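Esterase family protein (Staphylococcus aureus, PDB 7L0A) probably hydrolyses S-formylglutathione to formate and glutathione, as a serine esterase of the esterase D family with the alpha/beta-hydrolase fold. Local coordinates at residues Y216-N219 with L220-I223; I223-L226 with S227-N230; L164-N167 with D168-E172; Y100-I103 with L104-Y107. All coordinates share one frame; numbering follows the deposited sequence.

Contact 1: residues Y216-N219 with L220-I223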
loop_
_atom_site.group_PDB
_atom_site.type_symbol
_atom_site.label_atom_id
_atom_site.label_comp_id
_atom_site.label_asym_id
_atom_site.label_seq_id
_atom_site.Cartn_x
_atom_site.Cartn_y
_atom_site.Cartn_z
ATOM N N TYR B 216 -8.557 -0.056 34.845
ATOM C CA TYR B 216 -7.457 0.639 35.500
ATOM C C TYR B 216 -6.875 -0.175 36.650
ATOM O O TYR B 216 -5.650 -0.289 36.783
ATOM C CB TYR B 216 -7.931 2.003 36.009
ATOM C CG TYR B 216 -6.882 2.806 36.725
ATOM C CD1 TYR B 216 -5.753 3.270 36.057
ATOM C CD2 TYR B 216 -7.042 3.158 38.051
ATOM C CE1 TYR B 216 -4.795 4.033 36.714
ATOM C CE2 TYR B 216 -6.090 3.930 38.706
ATOM C CZ TYR B 216 -4.965 4.343 38.048
ATOM O OH TYR B 216 -4.025 5.106 38.728
ATOM N N GLN B 217 -7.730 -0.714 37.527
ATOM C CA GLN B 217 -7.195 -1.460 38.664
ATOM C C GLN B 217 -6.450 -2.710 38.211
ATOM O O GLN B 217 -5.394 -3.035 38.764
ATOM C CB GLN B 217 -8.315 -1.808 39.643
ATOM C CG GLN B 217 -7.804 -2.507 40.903
ATOM C CD GLN B 217 -6.773 -1.678 41.667
ATOM O OE1 GLN B 217 -6.999 -0.499 41.958
ATOM N NE2 GLN B 217 -5.633 -2.297 41.990
ATOM N N ASP B 218 -6.941 -3.391 37.166
ATOM C CA ASP B 218 -6.203 -4.552 36.658
ATOM C C ASP B 218 -4.881 -4.125 36.033
ATOM O O ASP B 218 -3.901 -4.869 36.079
ATOM C CB ASP B 218 -7.084 -5.335 35.681
ATOM C CG ASP B 218 -8.253 -6.037 36.380
ATOM O OD1 ASP B 218 -8.070 -6.510 37.519
ATOM O OD2 ASP B 218 -9.354 -6.123 35.810
ATOM N N ASN B 219 -4.821 -2.919 35.471
ATOM C CA ASN B 219 -3.547 -2.370 35.018
ATOM C C ASN B 219 -2.590 -2.154 36.190
ATOM O O ASN B 219 -1.400 -2.469 36.101
ATOM C CB ASN B 219 -3.803 -1.064 34.261
ATOM C CG ASN B 219 -3.995 -1.271 32.778
ATOM O OD1 ASN B 219 -3.255 -0.734 31.976
ATOM N ND2 ASN B 219 -4.974 -2.075 32.416
ATOM N N LEU B 220 -3.091 -1.596 37.306
ATOM C CA LEU B 220 -2.233 -1.413 38.469
ATOM C C LEU B 220 -1.741 -2.754 38.993
ATOM O O LEU B 220 -0.596 -2.878 39.440
ATOM C CB LEU B 220 -2.975 -0.665 39.573
ATOM C CG LEU B 220 -3.350 0.782 39.235
ATOM C CD1 LEU B 220 -4.068 1.374 40.470
ATOM C CD2 LEU B 220 -2.172 1.638 38.843
ATOM N N ASP B 221 -2.612 -3.761 38.997
ATOM C CA ASP B 221 -2.192 -5.075 39.479
ATOM C C ASP B 221 -1.061 -5.631 38.622
ATOM O O ASP B 221 -0.112 -6.246 39.133
ATOM C CB ASP B 221 -3.370 -6.040 39.470
ATOM C CG ASP B 221 -4.369 -5.752 40.566
ATOM O OD1 ASP B 221 -4.066 -4.938 41.475
ATOM O OD2 ASP B 221 -5.473 -6.334 40.496
ATOM N N PHE B 222 -1.156 -5.441 37.310
ATOM C CA PHE B 222 -0.135 -5.951 36.414
ATOM C C PHE B 222 1.201 -5.262 36.656
ATOM O O PHE B 222 2.241 -5.929 36.735
ATOM C CB PHE B 222 -0.565 -5.763 34.960
ATOM C CG PHE B 222 0.325 -6.442 33.967
ATOM C CD1 PHE B 222 0.290 -7.829 33.824
ATOM C CD2 PHE B 222 1.229 -5.716 33.206
ATOM C CE1 PHE B 222 1.129 -8.474 32.922
ATOM C CE2 PHE B 222 2.049 -6.361 32.298
ATOM C CZ PHE B 222 2.015 -7.736 32.161
ATOM N N ILE B 223 1.205 -3.924 36.735
ATOM C CA ILE B 223 2.488 -3.251 36.927
ATOM C C ILE B 223 3.058 -3.539 38.308
ATOM O O ILE B 223 4.276 -3.529 38.496
ATOM C CB ILE B 223 2.402 -1.735 36.683
ATOM C CG1 ILE B 223 1.484 -1.043 37.682
ATOM C CG2 ILE B 223 1.928 -1.490 35.271
ATOM C CD1 ILE B 223 1.435 0.478 37.496
HETATM O O HOH W 1 -8.156 -5.714 40.151
#
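Leu220 lies over one face of the ring of Tyr216, the residue one turn earlier. Its CG is 4.2 Å from the centroid of the Tyr216 ring, a CH-pi contact set toward the rim. Leu220 CD1 reaches Tyr216 CE2 at 3.7 Å. With CG anti to the backbone N (chi1 179°), the phenol stands out from the helix and leans slightly forward, and its face meets Leu220. Its OH is held by Asp237. Asp221 receives the amide of Gln217: NE2 donates to OD1 of Asp221 at 3.1 Å. The bond lies in the amide plane but meets the carboxylate from above. A bend at chi2 of Gln217 (58°) brings the amide round. Asp221 OD2 is 4.0 Å from Asp218 OD1, and one water donates to both oxygens, which would ease the like charges. Asp218 OD2 is bonded to Asn160. Phe222 N and Ile223 N close the next turns on Asp218 O and Asn219 O, both helical bonds. Tyr216 is close to Asp213, the predicted relay acid. Helix 216-228 links strands 204-210 and 234-238 in a beta-alpha-beta unit. Asn219 and Ile223 pack on the first strand, Leu220 on Phe235 of the second, and Phe222 on Leu192 of helix 188-197.

Contact 2: residues I223-L226 with S227-N230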
loop_
_atom_site.group_PDB
_atom_site.type_symbol
_atom_site.label_atom_id
_atom_site.label_comp_id
_atom_site.label_asym_id
_atom_site.label_seq_id
_atom_site.Cartn_x
_atom_site.Cartn_y
_atom_site.Cartn_z
ATOM N N ILE B 223 1.205 -3.924 36.735
ATOM C CA ILE B 223 2.488 -3.251 36.927
ATOM C C ILE B 223 3.058 -3.539 38.308
ATOM O O ILE B 223 4.276 -3.529 38.496
ATOM C CB ILE B 223 2.402 -1.735 36.683
ATOM C CG1 ILE B 223 1.484 -1.043 37.682
ATOM C CG2 ILE B 223 1.928 -1.490 35.271
ATOM C CD1 ILE B 223 1.435 0.478 37.496
ATOM N N ASP B 224 2.208 -3.747 39.311
ATOM C CA ASP B 224 2.692 -4.173 40.614
ATOM C C ASP B 224 3.425 -5.511 40.530
ATOM O O ASP B 224 4.486 -5.701 41.154
ATOM C CB ASP B 224 1.505 -4.252 41.568
ATOM C CG ASP B 224 1.094 -2.896 42.119
ATOM O OD1 ASP B 224 1.788 -1.899 41.826
ATOM O OD2 ASP B 224 0.063 -2.827 42.831
ATOM N N TYR B 225 2.889 -6.451 39.756
ATOM C CA TYR B 225 3.592 -7.705 39.545
ATOM C C TYR B 225 4.898 -7.493 38.781
ATOM O O TYR B 225 5.940 -8.042 39.162
ATOM C CB TYR B 225 2.677 -8.729 38.846
ATOM C CG TYR B 225 3.314 -10.109 38.767
ATOM C CD1 TYR B 225 3.684 -10.789 39.919
ATOM C CD2 TYR B 225 3.565 -10.729 37.539
ATOM C CE1 TYR B 225 4.284 -12.045 39.851
ATOM C CE2 TYR B 225 4.174 -11.979 37.468
ATOM C CZ TYR B 225 4.525 -12.637 38.635
ATOM O OH TYR B 225 5.128 -13.877 38.555
ATOM N N LEU B 226 4.879 -6.694 37.710
ATOM C CA LEU B 226 6.131 -6.343 37.040
ATOM C C LEU B 226 7.179 -5.858 38.042
ATOM O O LEU B 226 8.351 -6.260 37.984
ATOM C CB LEU B 226 5.896 -5.264 35.986
ATOM C CG LEU B 226 5.101 -5.670 34.764
ATOM C CD1 LEU B 226 4.988 -4.429 33.837
ATOM C CD2 LEU B 226 5.746 -6.804 34.036
ATOM N N SER B 227 6.777 -4.957 38.951
ATOM C CA SER B 227 7.726 -4.444 39.933
ATOM C C SER B 227 8.273 -5.582 40.803
ATOM O O SER B 227 9.472 -5.624 41.124
ATOM C CB SER B 227 7.067 -3.394 40.834
ATOM O OG SER B 227 6.836 -2.179 40.119
ATOM N N ARG B 228 7.399 -6.507 41.215
ATOM C CA ARG B 228 7.822 -7.560 42.139
ATOM C C ARG B 228 8.780 -8.546 41.480
ATOM O O ARG B 228 9.617 -9.135 42.165
ATOM C CB ARG B 228 6.612 -8.314 42.707
ATOM C CG ARG B 228 5.801 -7.476 43.713
ATOM C CD ARG B 228 4.778 -8.272 44.506
ATOM N NE ARG B 228 3.803 -9.007 43.706
ATOM C CZ ARG B 228 2.681 -8.480 43.221
ATOM N NH1 ARG B 228 2.409 -7.214 43.421
ATOM N NH2 ARG B 228 1.836 -9.225 42.528
ATOM N N ILE B 229 8.663 -8.766 40.169
ATOM C CA ILE B 229 9.588 -9.661 39.484
ATOM C C ILE B 229 10.672 -8.901 38.721
ATOM O O ILE B 229 11.381 -9.485 37.896
ATOM C CB ILE B 229 8.845 -10.637 38.567
ATOM C CG1 ILE B 229 8.024 -9.884 37.535
ATOM C CG2 ILE B 229 7.936 -11.573 39.383
ATOM C CD1 ILE B 229 7.660 -10.735 36.368
ATOM N N ASN B 230 10.819 -7.607 38.988
ATOM C CA ASN B 230 11.956 -6.810 38.525
ATOM C C ASN B 230 12.015 -6.698 37.005
ATOM O O ASN B 230 13.100 -6.677 36.414
ATOM C CB ASN B 230 13.282 -7.361 39.057
ATOM C CG ASN B 230 14.416 -6.385 38.908
ATOM O OD1 ASN B 230 14.237 -5.171 39.032
ATOM N ND2 ASN B 230 15.597 -6.909 38.600
#
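Tyr225 and Ile229 make the apolar part of this contact. Ile229 lies over one face of the ring, with CG2 3.7 Å from Tyr225 CZ and CD1 3.9 Å from Tyr225 CE2. Its CG1 stands between the backbone N and the carbonyl carbon (chi1 58°), which sets both outer methyls on the same face of the ring, CG2 by the CE1-CZ edge and CD1 by CE2. The backbone bonds come next. Ser227 N, Arg228 N and Ile229 N donate to Ile223 O, Asp224 O and Tyr225 O in helical fashion. Ile229 N also makes a weak bond to Leu226 O. Helix 216-228 then ends in a Schellman motif. Asn230, with positive phi (64°), is the C-prime residue. Val231 N bonds back to Leu226 O, and Asn230 N makes a weak bond to Ser227 O at 3.2 Å. The charged part belongs to Arg228. Its chain bends at chi3, and NH2 comes to the edge of the Tyr225 ring, 3.6 Å from Tyr225 CD1. The flat guanidinium has Tyr225 CA over one face. Arg228 NH1 is 5.0 Å from Asp224 OD2, so any attraction there acts at a distance. Of the hydroxyls, Tyr225 OH is bonded to Asp193 and Ser227 OG to Tyr233 OH.

Contact 3: residues L164-N167 with D168-E172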
loop_
_atom_site.group_PDB
_atom_site.type_symbol
_atom_site.label_atom_id
_atom_site.label_comp_id
_atom_site.label_asym_id
_atom_site.label_seq_id
_atom_site.Cartn_x
_atom_site.Cartn_y
_atom_site.Cartn_z
ATOM N N LEU B 164 -15.952 -7.699 27.376
ATOM C CA LEU B 164 -15.649 -7.012 26.128
ATOM C C LEU B 164 -16.754 -7.203 25.091
ATOM O O LEU B 164 -17.671 -8.016 25.259
ATOM C CB LEU B 164 -14.308 -7.511 25.579
ATOM C CG LEU B 164 -13.160 -7.426 26.588
ATOM C CD1 LEU B 164 -11.889 -7.999 25.961
ATOM C CD2 LEU B 164 -12.915 -5.997 27.062
ATOM N N GLU B 165 -16.629 -6.448 23.991
ATOM C CA GLU B 165 -17.674 -6.329 22.971
ATOM C C GLU B 165 -17.576 -7.367 21.876
ATOM O O GLU B 165 -17.782 -7.068 20.690
ATOM C CB GLU B 165 -17.624 -4.916 22.379
ATOM C CG GLU B 165 -17.937 -3.816 23.371
ATOM C CD GLU B 165 -19.291 -4.009 24.034
ATOM O OE1 GLU B 165 -20.242 -4.435 23.340
ATOM O OE2 GLU B 165 -19.395 -3.753 25.253
ATOM N N TRP B 166 -17.315 -8.613 22.233
ATOM C CA TRP B 166 -17.249 -9.692 21.264
ATOM C C TRP B 166 -18.550 -9.856 20.498
ATOM O O TRP B 166 -19.634 -9.710 21.063
ATOM C CB TRP B 166 -16.946 -10.996 22.015
ATOM C CG TRP B 166 -15.687 -10.980 22.785
ATOM C CD1 TRP B 166 -15.539 -10.801 24.141
ATOM C CD2 TRP B 166 -14.380 -11.157 22.261
ATOM N NE1 TRP B 166 -14.210 -10.854 24.479
ATOM C CE2 TRP B 166 -13.476 -11.076 23.341
ATOM C CE3 TRP B 166 -13.880 -11.387 20.978
ATOM C CZ2 TRP B 166 -12.094 -11.192 23.168
ATOM C CZ3 TRP B 166 -12.524 -11.510 20.814
ATOM C CH2 TRP B 166 -11.646 -11.417 21.900
ATOM N N ASN B 167 -18.438 -10.195 19.207
ATOM C CA ASN B 167 -19.618 -10.647 18.468
ATOM C C ASN B 167 -20.033 -12.049 18.944
ATOM O O ASN B 167 -19.375 -12.680 19.773
ATOM C CB ASN B 167 -19.373 -10.578 16.951
ATOM C CG ASN B 167 -18.359 -11.601 16.426
ATOM O OD1 ASN B 167 -18.012 -12.591 17.084
ATOM N ND2 ASN B 167 -17.951 -11.412 15.185
ATOM N N ASP B 168 -21.161 -12.543 18.418
ATOM C CA ASP B 168 -21.770 -13.743 18.970
ATOM C C ASP B 168 -20.877 -14.963 18.808
ATOM O O ASP B 168 -20.725 -15.766 19.741
ATOM C CB ASP B 168 -23.120 -13.989 18.294
ATOM C CG ASP B 168 -24.206 -13.050 18.787
ATOM O OD1 ASP B 168 -24.003 -12.372 19.820
ATOM O OD2 ASP B 168 -25.273 -12.999 18.141
ATOM N N PHE B 169 -20.333 -15.165 17.600
ATOM C CA PHE B 169 -19.528 -16.367 17.342
ATOM C C PHE B 169 -18.217 -16.335 18.125
ATOM O O PHE B 169 -17.771 -17.377 18.637
ATOM C CB PHE B 169 -19.289 -16.492 15.830
ATOM C CG PHE B 169 -18.699 -17.808 15.386
ATOM C CD1 PHE B 169 -19.132 -19.006 15.927
ATOM C CD2 PHE B 169 -17.725 -17.837 14.395
ATOM C CE1 PHE B 169 -18.591 -20.221 15.505
ATOM C CE2 PHE B 169 -17.182 -19.048 13.971
ATOM C CZ PHE B 169 -17.620 -20.228 14.512
ATOM N N SER B 170 -17.584 -15.155 18.246
ATOM C CA SER B 170 -16.351 -15.081 19.017
ATOM C C SER B 170 -16.644 -15.185 20.508
ATOM O O SER B 170 -15.905 -15.851 21.249
ATOM C CB SER B 170 -15.570 -13.816 18.690
ATOM O OG SER B 170 -16.276 -12.655 19.033
ATOM N N LYS B 171 -17.745 -14.576 20.965
ATOM C CA LYS B 171 -18.087 -14.686 22.387
ATOM C C LYS B 171 -18.285 -16.143 22.785
ATOM O O LYS B 171 -17.855 -16.562 23.868
ATOM C CB LYS B 171 -19.342 -13.881 22.712
ATOM C CG LYS B 171 -19.752 -13.863 24.187
ATOM C CD LYS B 171 -18.692 -13.196 25.040
ATOM C CE LYS B 171 -19.149 -13.059 26.490
ATOM N NZ LYS B 171 -20.321 -12.142 26.615
ATOM N N GLU B 172 -18.912 -16.943 21.915
ATOM C CA GLU B 172 -19.137 -18.344 22.260
ATOM C C GLU B 172 -17.821 -19.090 22.420
ATOM O O GLU B 172 -17.708 -19.987 23.278
ATOM C CB GLU B 172 -19.998 -19.013 21.193
ATOM C CG GLU B 172 -20.504 -20.390 21.559
ATOM C CD GLU B 172 -21.570 -20.331 22.622
ATOM O OE1 GLU B 172 -22.135 -19.232 22.859
ATOM O OE2 GLU B 172 -21.847 -21.395 23.213
HETATM O O HOH W 2 -22.257 -10.679 21.420
#
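Trp166 sets the edge of its indole against Ser170, with CE3 3.3 Å from Ser170 OG. Trp166 CB also packs on Lys171 CB at 3.8 Å. The aliphatic chain of Lys171 runs on past the indole at about a right angle. These two residues occupy the positions of a hydrophobic staple around a helix start, here with a lysine chain as one partner. Between them Asn167 is the N-cap of helix 168-177. Its CG stands between the backbone N and the carbonyl carbon (chi1 69°), and OD1 thereby turns to the first helical turn. Ser170 N donates to Asn167 OD1 at 2.8 Å, almost in line with the amide carbonyl (168°). Ser170 OG donates to the same Asn167 OD1 at 2.6 Å, but from above the carbonyl plane. Asn167 O takes the first helical bond, from Lys171 N at 2.8 Å. A water donates to Trp166 O and to Asp168 OD1, tying the incoming loop to the helix start. Further out, Trp166 NE1 is bonded to Leu161 O, and the indole meets Tyr90 with planes nearly perpendicular. The side chain of Trp166 is about 9 Å from that of Ser129, the predicted nucleophile. Asn167 N is bonded to His87 ND1. Two donors from one residue converge on Asn167 OD1, which fixes the turn of that amide. The buried hydroxyl of Ser170 is satisfied in the same step. The acidic side chain of Asp168, in the first turn, would sit favourably at the positive end of the helix.

Contact 4: residues Y100-I103 with L104-Y107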
loop_
_atom_site.group_PDB
_atom_site.type_symbol
_atom_site.label_atom_id
_atom_site.label_comp_id
_atom_site.label_asym_id
_atom_site.label_seq_id
_atom_site.Cartn_x
_atom_site.Cartn_y
_atom_site.Cartn_z
ATOM N N TYR B 100 -2.326 -14.245 16.616
ATOM C CA TYR B 100 -0.873 -14.212 16.764
ATOM C C TYR B 100 -0.184 -14.390 15.417
ATOM O O TYR B 100 0.658 -13.571 15.021
ATOM C CB TYR B 100 -0.433 -15.303 17.741
ATOM C CG TYR B 100 1.032 -15.433 17.975
ATOM C CD1 TYR B 100 1.693 -14.627 18.901
ATOM C CD2 TYR B 100 1.760 -16.382 17.298
ATOM C CE1 TYR B 100 3.061 -14.796 19.133
ATOM C CE2 TYR B 100 3.119 -16.524 17.498
ATOM C CZ TYR B 100 3.757 -15.723 18.416
ATOM O OH TYR B 100 5.110 -15.886 18.620
ATOM N N ASP B 101 -0.579 -15.428 14.665
ATOM C CA ASP B 101 0.067 -15.725 13.397
ATOM C C ASP B 101 -0.223 -14.633 12.381
ATOM O O ASP B 101 0.633 -14.302 11.548
ATOM C CB ASP B 101 -0.418 -17.069 12.896
ATOM C CG ASP B 101 -0.370 -18.130 14.003
ATOM O OD1 ASP B 101 0.756 -18.625 14.261
ATOM O OD2 ASP B 101 -1.424 -18.413 14.641
ATOM N N TYR B 102 -1.442 -14.105 12.418
ATOM C CA TYR B 102 -1.858 -13.089 11.460
ATOM C C TYR B 102 -1.076 -11.794 11.639
ATOM O O TYR B 102 -0.616 -11.200 10.652
ATOM C CB TYR B 102 -3.361 -12.847 11.597
ATOM C CG TYR B 102 -3.882 -11.627 10.898
ATOM C CD1 TYR B 102 -3.758 -11.466 9.521
ATOM C CD2 TYR B 102 -4.453 -10.589 11.632
ATOM C CE1 TYR B 102 -4.245 -10.320 8.898
ATOM C CE2 TYR B 102 -4.918 -9.440 11.013
ATOM C CZ TYR B 102 -4.803 -9.328 9.657
ATOM O OH TYR B 102 -5.281 -8.176 9.029
ATOM N N ILE B 103 -0.934 -11.317 12.880
ATOM C CA ILE B 103 -0.176 -10.094 13.078
ATOM C C ILE B 103 1.277 -10.288 12.630
ATOM O O ILE B 103 1.881 -9.382 12.035
ATOM C CB ILE B 103 -0.265 -9.607 14.536
ATOM C CG1 ILE B 103 -1.695 -9.212 14.899
ATOM C CG2 ILE B 103 0.619 -8.359 14.732
ATOM C CD1 ILE B 103 -2.299 -8.177 13.994
ATOM N N LEU B 104 1.836 -11.481 12.828
ATOM C CA LEU B 104 3.205 -11.724 12.379
ATOM C C LEU B 104 3.274 -11.792 10.856
ATOM O O LEU B 104 4.278 -11.389 10.263
ATOM C CB LEU B 104 3.760 -12.982 13.034
ATOM C CG LEU B 104 3.987 -12.798 14.531
ATOM C CD1 LEU B 104 4.418 -14.117 15.136
ATOM C CD2 LEU B 104 5.023 -11.740 14.849
ATOM N N GLU B 105 2.218 -12.284 10.208
ATOM C CA GLU B 105 2.139 -12.229 8.753
ATOM C C GLU B 105 2.123 -10.787 8.266
ATOM O O GLU B 105 2.832 -10.445 7.309
ATOM C CB GLU B 105 0.893 -12.969 8.273
ATOM C CG GLU B 105 0.568 -12.674 6.794
ATOM C CD GLU B 105 -0.782 -13.205 6.378
ATOM O OE1 GLU B 105 -1.677 -12.404 6.169
ATOM O OE2 GLU B 105 -0.955 -14.466 6.351
ATOM N N VAL B 106 1.302 -9.933 8.890
ATOM C CA VAL B 106 1.256 -8.530 8.477
ATOM C C VAL B 106 2.649 -7.920 8.602
ATOM O O VAL B 106 3.136 -7.235 7.688
ATOM C CB VAL B 106 0.221 -7.735 9.294
ATOM C CG1 VAL B 106 0.317 -6.270 8.965
ATOM C CG2 VAL B 106 -1.183 -8.246 9.012
ATOM N N TYR B 107 3.305 -8.169 9.737
ATOM C CA TYR B 107 4.658 -7.679 9.958
ATOM C C TYR B 107 5.577 -8.102 8.815
ATOM O O TYR B 107 6.271 -7.266 8.212
ATOM C CB TYR B 107 5.199 -8.187 11.306
ATOM C CG TYR B 107 6.595 -7.687 11.605
ATOM C CD1 TYR B 107 7.717 -8.264 10.999
ATOM C CD2 TYR B 107 6.801 -6.623 12.475
ATOM C CE1 TYR B 107 9.000 -7.745 11.241
ATOM C CE2 TYR B 107 8.073 -6.136 12.748
ATOM C CZ TYR B 107 9.163 -6.689 12.126
ATOM O OH TYR B 107 10.431 -6.185 12.366
#
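The Tyr100 ring carries Leu104 on one face and Asp101 OD1 in plane at its edge. Asp101 OD2 is bonded to Ser98 N. Leu104 CD1 is 4.0 Å from the centroid of the Tyr100 ring, offset toward the CE2 side. The Tyr102 ring has Val106 CG2 over one face, 4.1 Å from its centroid, and Glu105 OE1 at its edge. The ring and the Glu105 carboxylate stand almost perpendicular, 82° apart. Each aliphatic pair is a CH-pi contact between residues four apart, about one turn, on helix 99-113 of the alpha/beta-hydrolase fold. In each, the tyrosine has CG anti to the backbone N (chi1 178° and 167°), and the ring stands out from the helix where the aliphatic residue can lie against its face. The phenol ends are held elsewhere: Tyr100 OH by Gln142 and Tyr102 OH by Asn84 O. Tyr102, Ile103 and Val106 pack on strand 79-83, and Tyr102 and Val106 also meet strand 24-32. Leu104 and Ile103 meet Phe138 of helix 130-141. Glu105 is buried, yet both carboxylate oxygens are bonded: OE1 to the hydroxyls of Tyr16 and Ser18, OE2 to that of Thr20. These bonds would suit a charged carboxylate. Phe38 of the second subunit packs on it. The backbone keeps regular helical bonds. Leu104 N to Tyr100 O is stretched to 3.3 Å, whereas Val106 N to Tyr102 O measures 2.9 Å.

In the fold
Contacts 1 and 2 are successive turns of helix 216-228 and share Ile223. Contact 1 is at the start of that helix, close to the predicted relay acid; contact 2 is at its end, away from the predicted sites and more exposed. Contact 4 is the buried one, in helix 99-113, and lies on the opposite side of the chain's centre from contact 1. Contact 3 opens helix 168-177 near the surface, its nearest atoms about 9 Å from contact 1. Chemistry follows place. Contact 4 rests on aromatic-aliphatic packing, contact 3 on capping bonds, contact 1 mixes ring packing with charged groups and a water, and contact 2 combines a helix end with an arginine.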